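Side-chain contacts in dITP/XTP pyrophosphatase (Coxiella burnetii, PDB 3TQU), which probably hydrolyses non-canonical purine nucleoside triphosphates such as XTP, dITP and ITP to monophosphate and diphosphate, keeping them out of DNA and RNA: residues I32-E36 with F37-D41; N52-I55 with K56-A60; I162-P166 with S167-T171. One frame throughout, in Å; residues are numbered along the deposited sequence.

Interaction 1: I32-E36 with F37-D41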
loop_
_atom_site.group_PDB
_atom_site.type_symbol
_atom_site.label_atom_id
_atom_site.label_comp_id
_atom_site.label_asym_id
_atom_site.label_seq_id
_atom_site.Cartn_x
_atom_site.Cartn_y
_atom_site.Cartn_z
ATOM N N ILE A 32 -13.322 -11.836 13.460
ATOM C CA ILE A 32 -13.297 -11.853 14.913
ATOM C C ILE A 32 -12.507 -10.659 15.423
ATOM O O ILE A 32 -11.323 -10.517 15.117
ATOM C CB ILE A 32 -12.639 -13.139 15.434
ATOM C CG1 ILE A 32 -13.303 -14.368 14.805
ATOM C CG2 ILE A 32 -12.697 -13.188 16.956
ATOM C CD1 ILE A 32 -12.639 -15.671 15.176
ATOM N N PRO A 33 -13.161 -9.783 16.197
ATOM C CA PRO A 33 -12.467 -8.619 16.755
ATOM C C PRO A 33 -11.278 -9.071 17.598
ATOM O O PRO A 33 -11.374 -10.083 18.296
ATOM C CB PRO A 33 -13.538 -7.963 17.638
ATOM C CG PRO A 33 -14.841 -8.425 17.063
ATOM C CD PRO A 33 -14.584 -9.822 16.575
ATOM N N GLN A 34 -10.170 -8.342 17.526
ATOM C CA GLN A 34 -8.972 -8.738 18.255
ATOM C C GLN A 34 -9.234 -8.806 19.754
ATOM O O GLN A 34 -8.554 -9.528 20.476
ATOM C CB GLN A 34 -7.797 -7.806 17.950
ATOM C CG GLN A 34 -7.956 -6.385 18.460
ATOM C CD GLN A 34 -6.762 -5.519 18.118
ATOM O OE1 GLN A 34 -5.971 -5.856 17.234
ATOM N NE2 GLN A 34 -6.621 -4.398 18.817
ATOM N N THR A 35 -10.235 -8.063 20.215
ATOM C CA THR A 35 -10.599 -8.076 21.629
ATOM C C THR A 35 -11.032 -9.458 22.110
ATOM O O THR A 35 -10.994 -9.743 23.307
ATOM C CB THR A 35 -11.717 -7.068 21.930
ATOM O OG1 THR A 35 -12.787 -7.253 20.994
ATOM C CG2 THR A 35 -11.189 -5.642 21.823
ATOM N N GLU A 36 -11.443 -10.316 21.182
ATOM C CA GLU A 36 -11.873 -11.666 21.537
ATOM C C GLU A 36 -10.684 -12.576 21.821
ATOM O O GLU A 36 -10.849 -13.713 22.270
ATOM C CB GLU A 36 -12.754 -12.256 20.437
ATOM C CG GLU A 36 -14.159 -11.679 20.422
ATOM C CD GLU A 36 -14.912 -11.978 21.705
ATOM O OE1 GLU A 36 -15.195 -13.167 21.960
ATOM O OE2 GLU A 36 -15.211 -11.030 22.462
ATOM N N PHE A 37 -9.490 -12.059 21.547
ATOM C CA PHE A 37 -8.238 -12.747 21.843
ATOM C C PHE A 37 -7.481 -11.977 22.914
ATOM O O PHE A 37 -6.327 -12.281 23.213
ATOM C CB PHE A 37 -7.370 -12.839 20.587
ATOM C CG PHE A 37 -7.937 -13.722 19.516
ATOM C CD1 PHE A 37 -7.530 -15.042 19.401
ATOM C CD2 PHE A 37 -8.875 -13.237 18.623
ATOM C CE1 PHE A 37 -8.049 -15.860 18.415
ATOM C CE2 PHE A 37 -9.399 -14.049 17.635
ATOM C CZ PHE A 37 -8.986 -15.362 17.530
ATOM N N SER A 38 -8.139 -10.966 23.473
ATOM C CA SER A 38 -7.531 -10.092 24.468
ATOM C C SER A 38 -6.270 -9.406 23.952
ATOM O O SER A 38 -5.299 -9.233 24.689
ATOM C CB SER A 38 -7.240 -10.859 25.758
ATOM O OG SER A 38 -8.448 -11.320 26.336
ATOM N N VAL A 39 -6.294 -9.013 22.681
ATOM C CA VAL A 39 -5.197 -8.257 22.093
ATOM C C VAL A 39 -5.361 -6.773 22.402
ATOM O O VAL A 39 -6.405 -6.188 22.115
ATOM C CB VAL A 39 -5.142 -8.441 20.563
ATOM C CG1 VAL A 39 -4.018 -7.610 19.964
ATOM C CG2 VAL A 39 -4.975 -9.915 20.211
ATOM N N PRO A 40 -4.329 -6.158 22.994
ATOM C CA PRO A 40 -4.390 -4.724 23.291
ATOM C C PRO A 40 -4.172 -3.884 22.033
ATOM O O PRO A 40 -3.589 -4.371 21.062
ATOM C CB PRO A 40 -3.225 -4.527 24.261
ATOM C CG PRO A 40 -2.248 -5.584 23.883
ATOM C CD PRO A 40 -3.062 -6.767 23.434
ATOM N N ASP A 41 -4.649 -2.645 22.048
ATOM C CA ASP A 41 -4.370 -1.713 20.961
ATOM C C ASP A 41 -2.870 -1.454 20.889
ATOM O O ASP A 41 -2.182 -1.447 21.911
ATOM C CB ASP A 41 -5.101 -0.386 21.178
ATOM C CG ASP A 41 -6.589 -0.477 20.895
ATOM O OD1 ASP A 41 -7.096 -1.597 20.691
ATOM O OD2 ASP A 41 -7.253 0.579 20.887
HETATM O O HOH W 1 -8.035 -4.160 21.350
#
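Ile32, near the end of strand 29-33, meets Phe37 across the turn that follows: its CG2 lies 3.5 Å from Phe37 CE2, and the two side chains cross at about a right angle. That branch stands anti to the backbone N, leaving CG1 beside it (chi1 -53°). The carbonyl O of Pro33 sits at the edge of the same ring, near its plane. Gln34 contributes through both backbone and side chain. Its O accepts from two amides on opposite faces of the carbonyl plane, Phe37 N at 2.9 Å and Val39 N at 3.2 Å, the second nearly straight (166°). Its side chain runs extended beyond CG across Val39, CB to CB 3.8 Å. A water 2.9 Å from Gln34 NE2 donates to Val39 O and Asp41 OD1; the latter is also hydrogen-bonded to Gln12 NE2, of a predicted substrate-binding residue. Thr35 O accepts from Ser38 N at 3.1 Å, and Glu36 N closes the first 3-10 bond, to Pro33 O. Leaving the strand outermost in this chain's sheet, the short 3-10 segment thus ends in a Schellman motif: Val39 N to Gln34 O outside, Ser38 N to Thr35 O inside, Ser38 left-handed (phi 58°), and Val39 packed back on Gln34.

Interaction 2: N52-I55 with K56-A60; sequences NAII and KARHA
Asn52 to Ala60 form continuous alpha-helix, and four successive i to i+4 bonds join the two segments: Lys56 N to Asn52 O, Ala57 N to Ala53 O, Arg58 N to Ile54 O and His59 N to Ile55 O. The Arg58 bond is the shortest, N to Ile54 O 2.8 Å, with its donor nearly along the C=O axis; the last is longer, His59 N to Ile55 O 3.2 Å. Among the side chains, Arg58 leaves with CG anti to its backbone N (chi1 -180°) and bends at chi3, which turns the guanidinium back over the preceding turn. One guanidinium face rests on Ile54, whose CG2 is 3.6 Å from Arg58 NH2. At the guanidinium edge, in plane, a water accepts from Arg58 NH1 at 2.9 Å and donates to Ile55 O. Lys56 passes its aliphatic chain by Asn52 O, CG 3.3 Å away; its NZ hydrogen-bonds Asp71 O and the calcium ligand Glu44. Ile54 and the water probably limit the tilt of the guanidinium, whose NH2 hydrogen-bonds Ser47 OG and forms a salt bridge with Glu51, both of the second subunit. Buried Asn52 hydrogen-bonds Gly46 and the calcium ligand Asp72, so one helix serves both dimer interface and metal site.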
loop_
_atom_site.group_PDB
_atom_site.type_symbol
_atom_site.label_atom_id
_atom_site.label_comp_id
_atom_site.label_asym_id
_atom_site.label_seq_id
_atom_site.Cartn_x
_atom_site.Cartn_y
_atom_site.Cartn_z
ATOM N N ASN A 52 0.138 2.683 9.160
ATOM C CA ASN A 52 -0.628 2.409 10.368
ATOM C C ASN A 52 -1.510 1.175 10.205
ATOM O O ASN A 52 -1.636 0.361 11.124
ATOM C CB ASN A 52 -1.456 3.630 10.772
ATOM C CG ASN A 52 -0.600 4.745 11.346
ATOM O OD1 ASN A 52 0.397 4.490 12.023
ATOM N ND2 ASN A 52 -0.985 5.989 11.078
ATOM N N ALA A 53 -2.105 1.035 9.025
ATOM C CA ALA A 53 -2.922 -0.131 8.718
ATOM C C ALA A 53 -2.100 -1.404 8.869
ATOM O O ALA A 53 -2.561 -2.389 9.450
ATOM C CB ALA A 53 -3.496 -0.027 7.305
ATOM N N ILE A 54 -0.873 -1.380 8.358
ATOM C CA ILE A 54 0.009 -2.539 8.468
ATOM C C ILE A 54 0.428 -2.788 9.912
ATOM O O ILE A 54 0.410 -3.927 10.383
ATOM C CB ILE A 54 1.255 -2.391 7.573
ATOM C CG1 ILE A 54 0.854 -2.545 6.105
ATOM C CG2 ILE A 54 2.295 -3.427 7.939
ATOM C CD1 ILE A 54 1.922 -2.123 5.129
ATOM N N ILE A 55 0.801 -1.720 10.610
ATOM C CA ILE A 55 1.221 -1.824 12.002
ATOM C C ILE A 55 0.168 -2.551 12.832
ATOM O O ILE A 55 0.490 -3.421 13.635
ATOM C CB ILE A 55 1.499 -0.438 12.619
ATOM C CG1 ILE A 55 2.825 0.124 12.093
ATOM C CG2 ILE A 55 1.528 -0.523 14.139
ATOM C CD1 ILE A 55 3.133 1.532 12.580
ATOM N N LYS A 56 -1.094 -2.198 12.615
ATOM C CA LYS A 56 -2.182 -2.736 13.420
ATOM C C LYS A 56 -2.562 -4.158 13.005
ATOM O O LYS A 56 -2.871 -4.997 13.851
ATOM C CB LYS A 56 -3.392 -1.799 13.375
ATOM C CG LYS A 56 -3.094 -0.409 13.935
ATOM C CD LYS A 56 -4.348 0.438 14.061
ATOM C CE LYS A 56 -4.989 0.701 12.706
ATOM N NZ LYS A 56 -6.145 1.640 12.828
ATOM N N ALA A 57 -2.526 -4.432 11.706
ATOM C CA ALA A 57 -2.820 -5.773 11.216
ATOM C C ALA A 57 -1.722 -6.762 11.607
ATOM O O ALA A 57 -2.008 -7.882 12.027
ATOM C CB ALA A 57 -3.025 -5.761 9.704
ATOM N N ARG A 58 -0.466 -6.348 11.473
ATOM C CA ARG A 58 0.648 -7.217 11.831
ATOM C C ARG A 58 0.615 -7.565 13.312
ATOM O O ARG A 58 0.915 -8.695 13.700
ATOM C CB ARG A 58 1.992 -6.577 11.489
ATOM C CG ARG A 58 3.169 -7.474 11.851
ATOM C CD ARG A 58 4.458 -6.698 12.057
ATOM N NE ARG A 58 4.924 -6.036 10.845
ATOM C CZ ARG A 58 4.993 -4.718 10.704
ATOM N NH1 ARG A 58 4.624 -3.928 11.699
ATOM N NH2 ARG A 58 5.430 -4.190 9.573
ATOM N N HIS A 59 0.261 -6.581 14.133
ATOM C CA HIS A 59 0.157 -6.773 15.575
ATOM C C HIS A 59 -0.897 -7.825 15.895
ATOM O O HIS A 59 -0.635 -8.781 16.628
ATOM C CB HIS A 59 -0.194 -5.448 16.256
ATOM C CG HIS A 59 -0.407 -5.562 17.734
ATOM N ND1 HIS A 59 0.585 -5.960 18.602
ATOM C CD2 HIS A 59 -1.498 -5.314 18.496
ATOM C CE1 HIS A 59 0.114 -5.958 19.836
ATOM N NE2 HIS A 59 -1.149 -5.570 19.799
ATOM N N ALA A 60 -2.088 -7.645 15.334
ATOM C CA ALA A 60 -3.189 -8.571 15.570
ATOM C C ALA A 60 -2.832 -9.989 15.129
ATOM O O ALA A 60 -3.131 -10.963 15.827
ATOM C CB ALA A 60 -4.448 -8.087 14.864
HETATM O O HOH W 2 3.107 -4.039 14.220
#

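Interaction 3: I162-P166 with S167-T171; sequences IFYVP and SHQRT
Tyr164 and Thr171 form an antiparallel non-hydrogen-bonded pair, and the backbone bonds gather at the next residue, Val165. Its N donates to Arg170 O at 2.8 Å, while its O receives His168 N at 2.9 Å and, more weakly, Gln169 N. A second weak bond runs from Gln169 N to Pro166 O. Between the strands, Thr171 CA makes a CA-H...O contact with Phe163 O, 3.2 Å away. Of the packing contacts, the Tyr164 side chain swings away from its own N (chi1 -179°), which lays the ring along the Gln169-Arg170 backbone, CE2 3.6 Å from Gln169 C; its OH is 3.2 Å from Gln169 CA, and ring and amide planes are 71° apart. Val165 runs beside His168, and its CG1 comes within 3.4 Å of Ser167 OG. Polar side chains brace the loop itself. Ser167 OG shares a hydrogen bond of 2.8 Å with His168 ND1 at the ring edge, in plane, and NE2 of that ring bonds Glu179, which together should fix the ring's rotation. Arg170 NE reaches back to His168 O at 2.9 Å. Pro166 and Ser167 make a type I turn, followed by a G1 beta bulge in which left-handed Gln169 and Arg170 both face Val165, closing the hairpin 163-165/170-171.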
loop_
_atom_site.group_PDB
_atom_site.type_symbol
_atom_site.label_atom_id
_atom_site.label_comp_id
_atom_site.label_asym_id
_atom_site.label_seq_id
_atom_site.Cartn_x
_atom_site.Cartn_y
_atom_site.Cartn_z
ATOM N N ILE A 162 -18.470 19.087 7.439
ATOM C CA ILE A 162 -17.796 20.067 6.583
ATOM C C ILE A 162 -17.216 19.468 5.301
ATOM O O ILE A 162 -16.507 20.149 4.562
ATOM C CB ILE A 162 -16.680 20.845 7.323
ATOM C CG1 ILE A 162 -15.631 19.886 7.892
ATOM C CG2 ILE A 162 -17.275 21.738 8.406
ATOM C CD1 ILE A 162 -14.433 20.592 8.511
ATOM N N PHE A 163 -17.516 18.202 5.035
ATOM C CA PHE A 163 -17.036 17.577 3.812
ATOM C C PHE A 163 -18.091 17.641 2.712
ATOM O O PHE A 163 -18.956 16.773 2.614
ATOM C CB PHE A 163 -16.606 16.134 4.057
ATOM C CG PHE A 163 -15.898 15.516 2.889
ATOM C CD1 PHE A 163 -14.558 15.782 2.660
ATOM C CD2 PHE A 163 -16.570 14.684 2.011
ATOM C CE1 PHE A 163 -13.900 15.220 1.580
ATOM C CE2 PHE A 163 -15.916 14.117 0.933
ATOM C CZ PHE A 163 -14.579 14.386 0.719
ATOM N N TYR A 164 -18.009 18.685 1.895
ATOM C CA TYR A 164 -18.949 18.890 0.799
ATOM C C TYR A 164 -18.683 17.909 -0.335
ATOM O O TYR A 164 -17.550 17.779 -0.805
ATOM C CB TYR A 164 -18.857 20.331 0.290
ATOM C CG TYR A 164 -19.805 20.656 -0.847
ATOM C CD1 TYR A 164 -19.344 20.763 -2.153
ATOM C CD2 TYR A 164 -21.159 20.860 -0.613
ATOM C CE1 TYR A 164 -20.204 21.065 -3.194
ATOM C CE2 TYR A 164 -22.028 21.161 -1.649
ATOM C CZ TYR A 164 -21.543 21.261 -2.937
ATOM O OH TYR A 164 -22.397 21.559 -3.975
ATOM N N VAL A 165 -19.731 17.218 -0.770
ATOM C CA VAL A 165 -19.612 16.224 -1.828
ATOM C C VAL A 165 -20.213 16.768 -3.117
ATOM O O VAL A 165 -21.428 16.734 -3.300
ATOM C CB VAL A 165 -20.327 14.918 -1.442
ATOM C CG1 VAL A 165 -20.092 13.848 -2.499
ATOM C CG2 VAL A 165 -19.844 14.444 -0.079
ATOM N N PRO A 166 -19.354 17.278 -4.014
ATOM C CA PRO A 166 -19.756 17.955 -5.251
ATOM C C PRO A 166 -20.780 17.167 -6.061
ATOM O O PRO A 166 -21.717 17.759 -6.599
ATOM C CB PRO A 166 -18.439 18.067 -6.024
ATOM C CG PRO A 166 -17.406 18.158 -4.964
ATOM C CD PRO A 166 -17.888 17.240 -3.865
ATOM N N SER A 167 -20.609 15.852 -6.138
ATOM C CA SER A 167 -21.492 15.012 -6.944
ATOM C C SER A 167 -22.933 15.027 -6.438
ATOM O O SER A 167 -23.874 14.827 -7.209
ATOM C CB SER A 167 -20.979 13.575 -6.959
ATOM O OG SER A 167 -20.997 13.027 -5.653
ATOM N N HIS A 168 -23.093 15.248 -5.137
ATOM C CA HIS A 168 -24.404 15.228 -4.497
ATOM C C HIS A 168 -24.874 16.619 -4.088
ATOM O O HIS A 168 -26.025 16.794 -3.686
ATOM C CB HIS A 168 -24.392 14.308 -3.271
ATOM C CG HIS A 168 -24.377 12.851 -3.611
ATOM N ND1 HIS A 168 -23.380 12.274 -4.368
ATOM C CD2 HIS A 168 -25.243 11.856 -3.310
ATOM C CE1 HIS A 168 -23.631 10.985 -4.515
ATOM N NE2 HIS A 168 -24.757 10.707 -3.883
ATOM N N GLN A 169 -23.983 17.601 -4.196
ATOM C CA GLN A 169 -24.275 18.961 -3.750
ATOM C C GLN A 169 -24.824 18.942 -2.326
ATOM O O GLN A 169 -25.785 19.640 -2.007
ATOM C CB GLN A 169 -25.254 19.657 -4.703
ATOM C CG GLN A 169 -24.872 19.530 -6.170
ATOM C CD GLN A 169 -25.529 20.573 -7.048
ATOM O OE1 GLN A 169 -25.663 21.736 -6.663
ATOM N NE2 GLN A 169 -25.939 20.163 -8.241
ATOM N N ARG A 170 -24.196 18.124 -1.486
ATOM C CA ARG A 170 -24.551 17.980 -0.079
ATOM C C ARG A 170 -23.281 17.588 0.670
ATOM O O ARG A 170 -22.363 17.029 0.074
ATOM C CB ARG A 170 -25.583 16.867 0.101
ATOM C CG ARG A 170 -27.005 17.214 -0.306
ATOM C CD ARG A 170 -27.838 15.944 -0.440
ATOM N NE ARG A 170 -27.809 15.409 -1.800
ATOM C CZ ARG A 170 -28.262 14.206 -2.143
ATOM N NH1 ARG A 170 -28.771 13.396 -1.225
ATOM N NH2 ARG A 170 -28.200 13.810 -3.409
ATOM N N THR A 171 -23.222 17.873 1.968
ATOM C CA THR A 171 -22.086 17.428 2.766
ATOM C C THR A 171 -22.280 15.959 3.117
ATOM O O THR A 171 -23.371 15.419 2.951
ATOM C CB THR A 171 -21.929 18.240 4.066
ATOM O OG1 THR A 171 -23.020 17.949 4.949
ATOM C CG2 THR A 171 -21.887 19.732 3.767
#

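How the interactions relate
The three interactions follow one another along the chain without overlap, each a local contact within one continuous stretch of the Ham1-family region. Interactions 1 and 2 are neighbours, their centres 13 Å apart: the turn after strand 29-33 lies against helix 49-64, where His59 NE2 bonds Pro40 O, Val39 packs on His59, and Gln34 rests on Ala60. Interaction 3 lies on the opposite side of the chain's centre, 36 Å from interaction 1 and 32 Å from interaction 2, centre to centre. Interactions 1 and 3 nevertheless share the mixed sheet: interaction 1 leaves it at one outermost strand of the chain and interaction 3 forms the hairpin at the other, while helix 49-64 links the first to the metal site and the second subunit.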